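Local coordinates for lovastatin nonaketide synthase mokA (Monascus pilosus, PDB 6AD3), which carries out the iterative nine-step assembly of the nonaketide precursor of monacolin K (lovastatin), its condensation domain being the part described here, at residues Gly351-Asn356 against Ala370-Leu375; Val468-Ser473 against Leu482-Gln487; His302-Arg307 against His495-Leu500; Pro275-Met280 against Arg341-Ser346. The protein carries 1 engineered substitution. One frame throughout, in Å; residues are numbered along the deposited sequence.

Interaction 1 of 4, residues Gly351-Asn356 against Ala370-Leu375; sequences GLADTN and ANLLPL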
loop_
_atom_site.group_PDB
_atom_site.type_symbol
_atom_site.label_atom_id
_atom_site.label_comp_id
_atom_site.label_asym_id
_atom_site.label_seq_id
_atom_site.Cartn_x
_atom_site.Cartn_y
_atom_site.Cartn_z
ATOM N N GLY A 351 -3.559 -10.066 -5.041
ATOM C CA GLY A 351 -2.454 -9.156 -5.242
ATOM C C GLY A 351 -1.619 -9.049 -3.988
ATOM O O GLY A 351 -2.089 -8.568 -2.964
ATOM N N LEU A 352 -0.387 -9.533 -4.061
ATOM C CA LEU A 352 0.531 -9.445 -2.938
ATOM C C LEU A 352 1.359 -8.167 -3.036
ATOM O O LEU A 352 1.991 -7.895 -4.071
ATOM C CB LEU A 352 1.441 -10.676 -2.908
ATOM C CG LEU A 352 2.599 -10.663 -1.899
ATOM C CD1 LEU A 352 2.094 -10.728 -0.471
ATOM C CD2 LEU A 352 3.574 -11.811 -2.142
ATOM N N ALA A 353 1.191 -7.284 -2.066
ATOM C CA ALA A 353 1.948 -6.052 -2.076
ATOM C C ALA A 353 3.430 -6.385 -1.951
ATOM O O ALA A 353 3.825 -7.346 -1.247
ATOM C CB ALA A 353 1.508 -5.130 -0.900
ATOM N N ASP A 354 4.268 -5.634 -2.675
ATOM C CA ASP A 354 5.698 -5.799 -2.585
ATOM C C ASP A 354 6.348 -4.425 -2.739
ATOM O O ASP A 354 5.918 -3.640 -3.572
ATOM C CB ASP A 354 6.213 -6.750 -3.672
ATOM C CG ASP A 354 7.681 -7.045 -3.500
ATOM O OD1 ASP A 354 8.017 -7.805 -2.565
ATOM O OD2 ASP A 354 8.483 -6.534 -4.279
ATOM N N THR A 355 7.359 -4.135 -1.940
ATOM C CA THR A 355 8.012 -2.835 -2.014
ATOM C C THR A 355 8.722 -2.561 -3.337
ATOM O O THR A 355 8.926 -1.397 -3.691
ATOM C CB THR A 355 9.068 -2.643 -0.925
ATOM O OG1 THR A 355 10.109 -3.619 -1.101
ATOM C CG2 THR A 355 8.464 -2.699 0.469
ATOM N N ASN A 356 9.133 -3.610 -4.029
ATOM C CA ASN A 356 9.937 -3.484 -5.246
ATOM C C ASN A 356 11.243 -2.699 -4.981
ATOM O O ASN A 356 11.686 -1.939 -5.795
ATOM C CB ASN A 356 9.136 -2.883 -6.405
ATOM C CG ASN A 356 9.622 -3.354 -7.777
ATOM O OD1 ASN A 356 9.119 -2.918 -8.801
ATOM N ND2 ASN A 356 10.581 -4.244 -7.795
ATOM N N ALA A 370 6.317 1.068 -4.763
ATOM C CA ALA A 370 5.489 -0.092 -4.378
ATOM C C ALA A 370 4.699 -0.718 -5.539
ATOM O O ALA A 370 4.318 -0.058 -6.509
ATOM C CB ALA A 370 4.554 0.277 -3.229
ATOM N N ASN A 371 4.469 -2.012 -5.425
ATOM C CA ASN A 371 3.936 -2.780 -6.522
ATOM C C ASN A 371 2.947 -3.831 -5.973
ATOM O O ASN A 371 2.815 -3.996 -4.721
ATOM C CB ASN A 371 5.080 -3.451 -7.216
ATOM C CG ASN A 371 4.696 -4.054 -8.567
ATOM O OD1 ASN A 371 3.773 -3.593 -9.255
ATOM N ND2 ASN A 371 5.515 -5.015 -9.007
ATOM N N LEU A 372 2.284 -4.523 -6.878
ATOM C CA LEU A 372 1.421 -5.634 -6.533
ATOM C C LEU A 372 1.758 -6.807 -7.452
ATOM O O LEU A 372 2.046 -6.604 -8.611
ATOM C CB LEU A 372 -0.017 -5.247 -6.779
ATOM C CG LEU A 372 -0.592 -4.221 -5.823
ATOM C CD1 LEU A 372 -1.871 -3.643 -6.378
ATOM C CD2 LEU A 372 -0.797 -4.839 -4.474
ATOM N N LEU A 373 1.875 -7.997 -6.856
ATOM C CA LEU A 373 2.174 -9.233 -7.599
ATOM C C LEU A 373 0.927 -10.106 -7.616
ATOM O O LEU A 373 0.410 -10.465 -6.568
ATOM C CB LEU A 373 3.301 -9.972 -6.919
ATOM C CG LEU A 373 4.588 -9.167 -6.666
ATOM C CD1 LEU A 373 5.614 -10.002 -5.911
ATOM C CD2 LEU A 373 5.154 -8.698 -7.977
ATOM N N PRO A 374 0.435 -10.457 -8.821
ATOM C CA PRO A 374 -0.889 -11.055 -8.866
ATOM C C PRO A 374 -0.832 -12.565 -8.768
ATOM O O PRO A 374 -0.736 -13.252 -9.787
ATOM C CB PRO A 374 -1.425 -10.602 -10.234
ATOM C CG PRO A 374 -0.222 -10.458 -11.069
ATOM C CD PRO A 374 0.875 -10.013 -10.155
ATOM N N LEU A 375 -0.847 -13.087 -7.553
ATOM C CA LEU A 375 -0.722 -14.523 -7.362
ATOM C C LEU A 375 -2.059 -15.202 -7.723
ATOM O O LEU A 375 -3.062 -14.948 -7.103
ATOM C CB LEU A 375 -0.407 -14.847 -5.897
ATOM C CG LEU A 375 0.995 -14.774 -5.318
ATOM C CD1 LEU A 375 1.962 -13.931 -6.102
ATOM C CD2 LEU A 375 0.898 -14.357 -3.853
HETATM O O HOH W 1 7.681 -5.717 -6.863
#
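L352 and L373 face each other as a hydrogen-bonded antiparallel pair, with L373 N 2.8 Å from L352 O and L352 N equally close to L373 O. The D354-N371 pair repeats this ladder, N371 N lying 2.9 Å from D354 O. L352, D354, N371 and L373 share one face of the sheet. CG anti to the backbone N (chi1 172°) sends the L352 branch toward L375, CD2 to CD2 4.1 Å, as the two chains slant across one another. CB of D354 lies against L373 CD1 at 4.0 Å, while its carboxylate turns back to the chain: OD2 accepts from N356 N at 3.0 Å, an Asx turn in which the N-H arrives from above the carboxylate plane. The same OD2 takes a hydrogen from a water 2.8 Å away, which in turn accepts from N371 ND2. That amide is fixed further by V406 O and by Y408 N. On the other face, L372 lays CD2 over A353 CA at 3.8 Å. L373 and L375 pack on W262 of helix 256-266, and helix 386-401 adds M401 and A400 on the L352/L373 face; strand 371-377 is one edge strand of the six-stranded sheet, and strand 435-440 flanks 348-354 on its other edge.

Interaction 2 of 4, residues Val468-Ser473 against Leu482-Gln487; sequences VVLEMS and LTVKLQ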
loop_
_atom_site.group_PDB
_atom_site.type_symbol
_atom_site.label_atom_id
_atom_site.label_comp_id
_atom_site.label_asym_id
_atom_site.label_seq_id
_atom_site.Cartn_x
_atom_site.Cartn_y
_atom_site.Cartn_z
ATOM N N VAL A 468 -11.708 -6.704 -1.488
ATOM C CA VAL A 468 -11.250 -6.998 -0.144
ATOM C C VAL A 468 -9.742 -6.789 -0.061
ATOM O O VAL A 468 -8.992 -7.175 -0.954
ATOM C CB VAL A 468 -11.621 -8.447 0.289
ATOM C CG1 VAL A 468 -11.156 -9.430 -0.716
ATOM C CG2 VAL A 468 -11.083 -8.776 1.684
ATOM N N VAL A 469 -9.347 -6.041 0.943
ATOM C CA VAL A 469 -7.960 -5.728 1.175
ATOM C C VAL A 469 -7.668 -6.024 2.633
ATOM O O VAL A 469 -8.337 -5.479 3.545
ATOM C CB VAL A 469 -7.629 -4.287 0.851
ATOM C CG1 VAL A 469 -6.132 -4.010 1.109
ATOM C CG2 VAL A 469 -8.003 -3.922 -0.591
ATOM N N LEU A 470 -6.621 -6.804 2.865
ATOM C CA LEU A 470 -6.096 -7.051 4.194
ATOM C C LEU A 470 -4.692 -6.433 4.265
ATOM O O LEU A 470 -3.790 -6.826 3.495
ATOM C CB LEU A 470 -6.015 -8.557 4.479
ATOM C CG LEU A 470 -5.222 -8.968 5.722
ATOM C CD1 LEU A 470 -5.817 -8.347 6.955
ATOM C CD2 LEU A 470 -5.203 -10.479 5.888
ATOM N N GLU A 471 -4.538 -5.401 5.105
ATOM C CA GLU A 471 -3.249 -4.780 5.339
ATOM C C GLU A 471 -2.845 -5.105 6.770
ATOM O O GLU A 471 -3.702 -5.105 7.646
ATOM C CB GLU A 471 -3.342 -3.258 5.241
ATOM C CG GLU A 471 -3.780 -2.746 3.908
ATOM C CD GLU A 471 -3.883 -1.251 3.872
ATOM O OE1 GLU A 471 -4.631 -0.727 3.009
ATOM O OE2 GLU A 471 -3.066 -0.605 4.581
ATOM N N MET A 472 -1.596 -5.543 6.966
ATOM C CA MET A 472 -1.091 -5.900 8.285
ATOM C C MET A 472 0.225 -5.209 8.541
ATOM O O MET A 472 1.081 -5.131 7.634
ATOM C CB MET A 472 -0.771 -7.388 8.361
ATOM C CG MET A 472 -1.884 -8.315 8.281
ATOM S SD MET A 472 -1.154 -9.961 8.490
ATOM C CE MET A 472 -0.273 -9.814 10.078
ATOM N N SER A 473 0.441 -4.827 9.798
ATOM C CA SER A 473 1.766 -4.480 10.307
ATOM C C SER A 473 2.149 -5.550 11.311
ATOM O O SER A 473 1.355 -5.940 12.148
ATOM C CB SER A 473 1.754 -3.101 10.979
ATOM O OG SER A 473 1.520 -2.060 10.003
ATOM N N LEU A 482 -4.071 -5.633 12.255
ATOM C CA LEU A 482 -4.764 -6.079 11.066
ATOM C C LEU A 482 -5.810 -5.049 10.686
ATOM O O LEU A 482 -6.684 -4.720 11.503
ATOM C CB LEU A 482 -5.452 -7.431 11.329
ATOM C CG LEU A 482 -4.617 -8.703 11.570
ATOM C CD1 LEU A 482 -3.469 -8.526 12.497
ATOM C CD2 LEU A 482 -5.520 -9.815 12.038
ATOM N N THR A 483 -5.839 -4.673 9.402
ATOM C CA THR A 483 -6.844 -3.780 8.861
ATOM C C THR A 483 -7.501 -4.493 7.683
ATOM O O THR A 483 -6.803 -4.920 6.742
ATOM C CB THR A 483 -6.232 -2.461 8.333
ATOM O OG1 THR A 483 -5.511 -1.830 9.392
ATOM C CG2 THR A 483 -7.296 -1.514 7.816
ATOM N N VAL A 484 -8.831 -4.616 7.732
ATOM C CA VAL A 484 -9.614 -5.151 6.609
ATOM C C VAL A 484 -10.503 -4.043 6.010
ATOM O O VAL A 484 -11.234 -3.308 6.754
ATOM C CB VAL A 484 -10.520 -6.318 7.076
ATOM C CG1 VAL A 484 -11.476 -6.716 5.973
ATOM C CG2 VAL A 484 -9.655 -7.493 7.481
ATOM N N LYS A 485 -10.414 -3.903 4.694
ATOM C CA LYS A 485 -11.191 -2.931 3.926
ATOM C C LYS A 485 -12.033 -3.683 2.921
ATOM O O LYS A 485 -11.514 -4.525 2.190
ATOM C CB LYS A 485 -10.269 -1.964 3.180
ATOM C CG LYS A 485 -9.292 -1.184 4.088
ATOM C CD LYS A 485 -8.342 -0.293 3.266
ATOM C CE LYS A 485 -7.480 0.620 4.141
ATOM N NZ LYS A 485 -6.423 1.308 3.337
ATOM N N LEU A 486 -13.320 -3.342 2.867
ATOM C CA LEU A 486 -14.269 -3.908 1.893
ATOM C C LEU A 486 -14.939 -2.793 1.085
ATOM O O LEU A 486 -15.181 -1.684 1.600
ATOM C CB LEU A 486 -15.327 -4.736 2.611
ATOM C CG LEU A 486 -14.831 -5.831 3.533
ATOM C CD1 LEU A 486 -16.017 -6.508 4.231
ATOM C CD2 LEU A 486 -14.033 -6.866 2.713
ATOM N N GLN A 487 -15.171 -3.047 -0.203
ATOM C CA GLN A 487 -15.833 -2.061 -1.046
ATOM C C GLN A 487 -17.277 -1.853 -0.549
ATOM O O GLN A 487 -18.038 -2.825 -0.436
ATOM C CB GLN A 487 -15.878 -2.538 -2.503
ATOM C CG GLN A 487 -14.555 -2.550 -3.217
ATOM C CD GLN A 487 -13.987 -1.155 -3.476
ATOM O OE1 GLN A 487 -12.769 -0.917 -3.302
ATOM N NE2 GLN A 487 -14.846 -0.237 -3.901
HETATM O O HOH W 2 -2.980 -2.729 9.769
#
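K485 NZ donates to E471 OE1 at 2.7 Å, a salt bridge between diagonally placed residues on one face of a beta hairpin. Both side chains run extended beyond CG, each with CG anti to its own carbonyl carbon (chi1 near -60° in both), and this lets their ends converge. The ammonium nitrogen comes from above the carboxylate plane, 40° out of it, and K485 CE also lies 3.3 Å from E471 OE1. The other oxygen, OE2, makes a long, weak ion pair with R461.

The strands run antiparallel at 164°, with V469-K485 and E471-T483 as hydrogen-bonded pairs. K485 N to V469 O measures 2.8 Å. T483 N reaches E471 O at 2.8 Å; this oxygen also accepts a longer bond from a water that contacts T483 OG1. Apolar side chains occupy the opposite face: V468 and L486 lie side by side with CG2 and CD2 3.7 Å apart, L470 CD1 meets V484 CG2 at 4.0 Å, and M472 CE rests on L482 CD1 at 4.2 Å. Y331 and Y335 of helix 327-343, with helix 495-512, continue this packing.

The hairpin is therefore two-sided: its apolar face is built into the domain core, whereas the other, which also bears V469 and T483, carries a charge pair that probably favours ionised forms of both partners.

Interaction 3 of 4, residues His302-Arg307 against His495-Leu500; sequences HEAIAR and HPRAFL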
loop_
_atom_site.group_PDB
_atom_site.type_symbol
_atom_site.label_atom_id
_atom_site.label_comp_id
_atom_site.label_asym_id
_atom_site.label_seq_id
_atom_site.Cartn_x
_atom_site.Cartn_y
_atom_site.Cartn_z
ATOM N N HIS A 302 -15.428 0.430 3.485
ATOM C CA HIS A 302 -15.653 0.269 4.922
ATOM C C HIS A 302 -14.475 -0.489 5.504
ATOM O O HIS A 302 -13.921 -1.347 4.837
ATOM C CB HIS A 302 -16.921 -0.516 5.190
ATOM C CG HIS A 302 -18.144 0.053 4.534
ATOM N ND1 HIS A 302 -18.556 1.350 4.742
ATOM C CD2 HIS A 302 -19.119 -0.543 3.814
ATOM C CE1 HIS A 302 -19.707 1.546 4.130
ATOM N NE2 HIS A 302 -20.066 0.414 3.545
ATOM N N GLU A 303 -14.100 -0.172 6.734
ATOM C CA GLU A 303 -12.970 -0.892 7.350
ATOM C C GLU A 303 -13.121 -1.203 8.790
ATOM O O GLU A 303 -13.964 -0.604 9.508
ATOM C CB GLU A 303 -11.654 -0.141 7.124
ATOM C CG GLU A 303 -11.423 1.029 7.998
ATOM C CD GLU A 303 -10.025 1.699 7.747
ATOM O OE1 GLU A 303 -9.356 2.074 8.732
ATOM O OE2 GLU A 303 -9.573 1.772 6.577
ATOM N N ALA A 304 -12.316 -2.158 9.233
ATOM C CA ALA A 304 -12.223 -2.492 10.645
ATOM C C ALA A 304 -10.782 -2.871 10.954
ATOM O O ALA A 304 -10.051 -3.382 10.092
ATOM C CB ALA A 304 -13.182 -3.632 10.979
ATOM N N ILE A 305 -10.364 -2.584 12.172
ATOM C CA ILE A 305 -8.981 -2.780 12.582
ATOM C C ILE A 305 -8.943 -3.524 13.903
ATOM O O ILE A 305 -9.758 -3.246 14.790
ATOM C CB ILE A 305 -8.277 -1.418 12.820
ATOM C CG1 ILE A 305 -8.093 -0.674 11.516
ATOM C CG2 ILE A 305 -6.917 -1.605 13.423
ATOM C CD1 ILE A 305 -7.608 0.748 11.697
ATOM N N ALA A 306 -8.023 -4.473 14.021
ATOM C CA ALA A 306 -7.796 -5.183 15.319
ATOM C C ALA A 306 -6.351 -5.579 15.519
ATOM O O ALA A 306 -5.624 -5.826 14.575
ATOM C CB ALA A 306 -8.664 -6.405 15.411
ATOM N N ARG A 307 -5.945 -5.645 16.784
ATOM C CA ARG A 307 -4.687 -6.244 17.179
ATOM C C ARG A 307 -4.862 -7.711 17.385
ATOM O O ARG A 307 -5.806 -8.146 18.066
ATOM C CB ARG A 307 -4.266 -5.698 18.534
ATOM C CG ARG A 307 -3.751 -4.347 18.475
ATOM C CD ARG A 307 -2.258 -4.329 18.332
ATOM N NE ARG A 307 -1.928 -2.937 18.313
ATOM C CZ ARG A 307 -0.992 -2.381 17.587
ATOM N NH1 ARG A 307 -0.033 -3.102 17.053
ATOM N NH2 ARG A 307 -0.894 -1.072 17.605
ATOM N N HIS A 495 -19.527 -5.532 7.760
ATOM C CA HIS A 495 -18.883 -6.699 7.159
ATOM C C HIS A 495 -17.360 -6.758 7.358
ATOM O O HIS A 495 -16.813 -7.845 7.539
ATOM C CB HIS A 495 -19.251 -6.813 5.697
ATOM C CG HIS A 495 -20.618 -7.374 5.470
ATOM N ND1 HIS A 495 -21.355 -7.106 4.332
ATOM C CD2 HIS A 495 -21.427 -8.111 6.272
ATOM C CE1 HIS A 495 -22.521 -7.718 4.407
ATOM N NE2 HIS A 495 -22.606 -8.309 5.584
ATOM N N PRO A 496 -16.662 -5.594 7.347
ATOM C CA PRO A 496 -15.217 -5.728 7.602
ATOM C C PRO A 496 -14.916 -6.388 8.944
ATOM O O PRO A 496 -14.036 -7.274 9.027
ATOM C CB PRO A 496 -14.717 -4.265 7.565
ATOM C CG PRO A 496 -15.654 -3.589 6.606
ATOM C CD PRO A 496 -17.021 -4.211 6.970
ATOM N N ARG A 497 -15.630 -5.976 9.992
ATOM C CA ARG A 497 -15.440 -6.597 11.299
ATOM C C ARG A 497 -15.784 -8.098 11.310
ATOM O O ARG A 497 -15.094 -8.891 11.961
ATOM C CB ARG A 497 -16.222 -5.872 12.379
ATOM C CG ARG A 497 -15.770 -6.324 13.770
ATOM C CD ARG A 497 -16.324 -5.424 14.835
ATOM N NE ARG A 497 -15.782 -4.073 14.737
ATOM C CZ ARG A 497 -14.532 -3.747 15.045
ATOM N NH1 ARG A 497 -13.673 -4.674 15.448
ATOM N NH2 ARG A 497 -14.146 -2.486 14.952
ATOM N N ALA A 498 -16.837 -8.493 10.590
ATOM C CA ALA A 498 -17.205 -9.893 10.500
ATOM C C ALA A 498 -16.091 -10.719 9.794
ATOM O O ALA A 498 -15.681 -11.761 10.272
ATOM C CB ALA A 498 -18.543 -10.052 9.778
ATOM N N PHE A 499 -15.517 -10.172 8.730
ATOM C CA PHE A 499 -14.379 -10.810 8.076
ATOM C C PHE A 499 -13.163 -10.891 8.965
ATOM O O PHE A 499 -12.526 -11.932 9.087
ATOM C CB PHE A 499 -14.018 -10.076 6.781
ATOM C CG PHE A 499 -12.955 -10.760 5.983
ATOM C CD1 PHE A 499 -11.619 -10.547 6.253
ATOM C CD2 PHE A 499 -13.279 -11.601 4.945
ATOM C CE1 PHE A 499 -10.632 -11.188 5.515
ATOM C CE2 PHE A 499 -12.290 -12.223 4.194
ATOM C CZ PHE A 499 -10.957 -12.035 4.507
ATOM N N LEU A 500 -12.863 -9.799 9.635
ATOM C CA LEU A 500 -11.708 -9.739 10.510
ATOM C C LEU A 500 -11.835 -10.727 11.665
ATOM O O LEU A 500 -10.861 -11.433 12.005
ATOM C CB LEU A 500 -11.549 -8.299 11.004
ATOM C CG LEU A 500 -10.484 -7.869 11.966
ATOM C CD1 LEU A 500 -9.126 -8.288 11.466
ATOM C CD2 LEU A 500 -10.570 -6.366 12.137
#
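A304, P496 and L500 bring together an edge strand of the six-stranded sheet and the first turns of helix 495-512, an alpha/beta layer packing within the condensation domain. The short strand and helix axes approach to 6.6 Å with 39° between their directions, and no hydrogen bond joins the two segments. A304, with the largest buried area, turns its methyl toward the helix. CB lies 3.5 Å from R497 N, so the small side chain sits directly against helical backbone, with the P496 ring on one flank.

P496 belongs to the first turn, where its lack of an N-H costs no helical bond. Its CB lies 3.6 Å from A304 N, while CG presses against the preceding part of the strand, 3.3 Å from H302 O and 3.6 Å from H302 CB. The ring thus bridges the strand from H302 to A304.

One turn on, L500 holds CG anti to its backbone N (chi1 178°), which carries the CD2 branch up to the strand. CD2 makes the closest approaches: A304 O lies 3.7 Å from it and A306 CB 3.8 Å. The methyls of A304 and A306, on the same side of the strand, therefore share this one branch.

Strand 301-307 bonds along its inner edge to strand 481-487, through H302 with L486, A304 with V484 and A306 with L482. On the exposed side R497 bends at chi3 (-66°) and folds back, placing one face of its guanidinium over A304 with CB 4.2 Å above the plane and over its centre.

Interaction 4 of 4, residues Pro275-Met280 against Arg341-Ser346; sequences PVLPRM and RLTGSS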
loop_
_atom_site.group_PDB
_atom_site.type_symbol
_atom_site.label_atom_id
_atom_site.label_comp_id
_atom_site.label_asym_id
_atom_site.label_seq_id
_atom_site.Cartn_x
_atom_site.Cartn_y
_atom_site.Cartn_z
ATOM N N PRO A 275 -12.011 -15.264 -14.370
ATOM C CA PRO A 275 -12.958 -15.288 -13.262
ATOM C C PRO A 275 -12.693 -14.152 -12.273
ATOM O O PRO A 275 -11.552 -13.801 -12.029
ATOM C CB PRO A 275 -12.687 -16.655 -12.577
ATOM C CG PRO A 275 -11.768 -17.408 -13.509
ATOM C CD PRO A 275 -11.005 -16.332 -14.235
ATOM N N VAL A 276 -13.755 -13.649 -11.672
ATOM C CA VAL A 276 -13.635 -12.614 -10.691
ATOM C C VAL A 276 -14.137 -13.177 -9.367
ATOM O O VAL A 276 -14.912 -14.125 -9.335
ATOM C CB VAL A 276 -14.449 -11.369 -11.090
ATOM C CG1 VAL A 276 -14.026 -10.891 -12.466
ATOM C CG2 VAL A 276 -15.941 -11.665 -11.067
ATOM N N LEU A 277 -13.557 -12.697 -8.286
ATOM C CA LEU A 277 -13.908 -13.148 -6.982
ATOM C C LEU A 277 -15.421 -13.015 -6.742
ATOM O O LEU A 277 -15.999 -11.924 -6.915
ATOM C CB LEU A 277 -13.146 -12.308 -5.964
ATOM C CG LEU A 277 -13.140 -12.820 -4.525
ATOM C CD1 LEU A 277 -12.262 -14.069 -4.441
ATOM C CD2 LEU A 277 -12.623 -11.706 -3.608
ATOM N N PRO A 278 -16.061 -14.093 -6.259
ATOM C CA PRO A 278 -17.474 -13.956 -5.872
ATOM C C PRO A 278 -17.695 -13.045 -4.696
ATOM O O PRO A 278 -16.752 -12.694 -3.963
ATOM C CB PRO A 278 -17.881 -15.402 -5.527
ATOM C CG PRO A 278 -16.977 -16.225 -6.386
ATOM C CD PRO A 278 -15.651 -15.509 -6.287
ATOM N N ARG A 279 -18.946 -12.655 -4.479
ATOM C CA ARG A 279 -19.301 -12.013 -3.220
ATOM C C ARG A 279 -19.071 -12.979 -2.069
ATOM O O ARG A 279 -19.352 -14.165 -2.174
ATOM C CB ARG A 279 -20.776 -11.539 -3.244
ATOM C CG ARG A 279 -21.142 -10.685 -2.032
ATOM C CD ARG A 279 -22.524 -10.027 -2.188
ATOM N NE ARG A 279 -23.566 -11.011 -2.440
ATOM C CZ ARG A 279 -24.153 -11.761 -1.497
ATOM N NH1 ARG A 279 -23.755 -11.690 -0.228
ATOM N NH2 ARG A 279 -25.130 -12.609 -1.826
ATOM N N MET A 280 -18.490 -12.485 -0.988
ATOM C CA MET A 280 -18.305 -13.299 0.224
ATOM C C MET A 280 -19.577 -13.330 1.047
ATOM O O MET A 280 -20.232 -12.314 1.215
ATOM C CB MET A 280 -17.173 -12.747 1.089
ATOM C CG MET A 280 -15.809 -12.757 0.416
ATOM S SD MET A 280 -14.579 -12.029 1.512
ATOM C CE MET A 280 -15.001 -10.278 1.382
ATOM N N ARG A 341 -13.201 -20.191 1.445
ATOM C CA ARG A 341 -14.381 -20.596 2.214
ATOM C C ARG A 341 -15.559 -19.702 1.982
ATOM O O ARG A 341 -16.661 -20.177 1.807
ATOM C CB ARG A 341 -14.113 -20.656 3.701
ATOM C CG ARG A 341 -13.181 -21.749 4.130
ATOM C CD ARG A 341 -13.156 -21.876 5.638
ATOM N NE ARG A 341 -12.249 -22.946 6.021
ATOM C CZ ARG A 341 -12.017 -23.297 7.275
ATOM N NH1 ARG A 341 -12.624 -22.638 8.257
ATOM N NH2 ARG A 341 -11.234 -24.331 7.541
ATOM N N LEU A 342 -15.362 -18.396 2.077
ATOM C CA LEU A 342 -16.474 -17.466 2.062
ATOM C C LEU A 342 -17.073 -17.262 0.668
ATOM O O LEU A 342 -18.210 -16.852 0.550
ATOM C CB LEU A 342 -16.051 -16.107 2.633
ATOM C CG LEU A 342 -15.665 -16.058 4.099
ATOM C CD1 LEU A 342 -15.179 -14.642 4.454
ATOM C CD2 LEU A 342 -16.852 -16.474 4.958
ATOM N N THR A 343 -16.282 -17.497 -0.383
ATOM C CA THR A 343 -16.743 -17.266 -1.747
ATOM C C THR A 343 -17.192 -18.534 -2.448
ATOM O O THR A 343 -17.929 -18.459 -3.420
ATOM C CB THR A 343 -15.648 -16.643 -2.630
ATOM O OG1 THR A 343 -14.530 -17.525 -2.710
ATOM C CG2 THR A 343 -15.205 -15.318 -2.069
ATOM N N GLY A 344 -16.648 -19.673 -2.040
ATOM C CA GLY A 344 -16.795 -20.918 -2.788
ATOM C C GLY A 344 -15.971 -21.036 -4.072
ATOM O O GLY A 344 -16.235 -21.888 -4.894
ATOM N N SER A 345 -15.088 -20.082 -4.329
ATOM C CA SER A 345 -14.267 -20.134 -5.519
ATOM C C SER A 345 -13.085 -21.064 -5.327
ATOM O O SER A 345 -12.517 -21.142 -4.239
ATOM C CB SER A 345 -13.767 -18.724 -5.869
ATOM O OG SER A 345 -12.888 -18.769 -6.979
ATOM N N SER A 346 -12.694 -21.749 -6.393
ATOM C CA SER A 346 -11.495 -22.578 -6.375
ATOM C C SER A 346 -10.413 -22.031 -7.321
ATOM O O SER A 346 -9.393 -22.673 -7.529
ATOM C CB SER A 346 -11.837 -24.024 -6.742
ATOM O OG SER A 346 -12.458 -24.059 -7.995
HETATM O O HOH W 3 -13.965 -17.217 -8.788
#
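The irregular chain of L277-M280 passes the C-terminal end of helix 327-343 nearly antiparallel, the end-to-end directions of 277-280 and 342-345 differing by 155°, with M280 CA approaching L342 O at 3.6 Å in a CA-H...O contact. T343, the residue with the most area buried here, sends its CG2 anti to the carbonyl carbon into the bend of the loop. There the methyl meets M280 CG at 3.6 Å and P278 O at the same distance, with L277 CD1 at 4.0 Å. The P278 ring crosses T343 at about a right angle, its CD lying 3.7 Å from S345 CB. Beyond T343 the helix ends: G344 leaves helical geometry with positive phi (74°), and T343 OG1 accepts from S345 N at 3.1 Å, forming an ST turn. The same OG1 also bonds to L339 O, back in the last helical turn. A water connects the two segments at the far end, giving a hydrogen to V276 O and lying 2.6 Å from S345 OG. M280 lays its CB against L342 CB; SD lies against F499 of helix 495-512, and the bend at chi3 (-74°) turns CE to V468 and L486. M280 N is held by Y491 OH, L277 N by Q434 OE1.

How the interactions relate
Following the chain from the N terminus, residues 275-280 come first and are met by 341-346, closing interaction 4 around strand 301-307, helix 310-322 and most of helix 327-343. Residues 302-307 lie inside that loop but wait for 495-500, so interactions 3 and 4 cross. Strand 348-354 follows, and interaction 1 closes a short loop with 370-375. The hairpin of interaction 2 closes later; interactions 1 and 2 are in series, both nested within the long loop of interaction 3. Interactions 1, 2 and 3 reach the same sheet, at one edge, its interior and the opposite edge. F499 and V468 touch M280, tying interaction 4 to interactions 3 and 2.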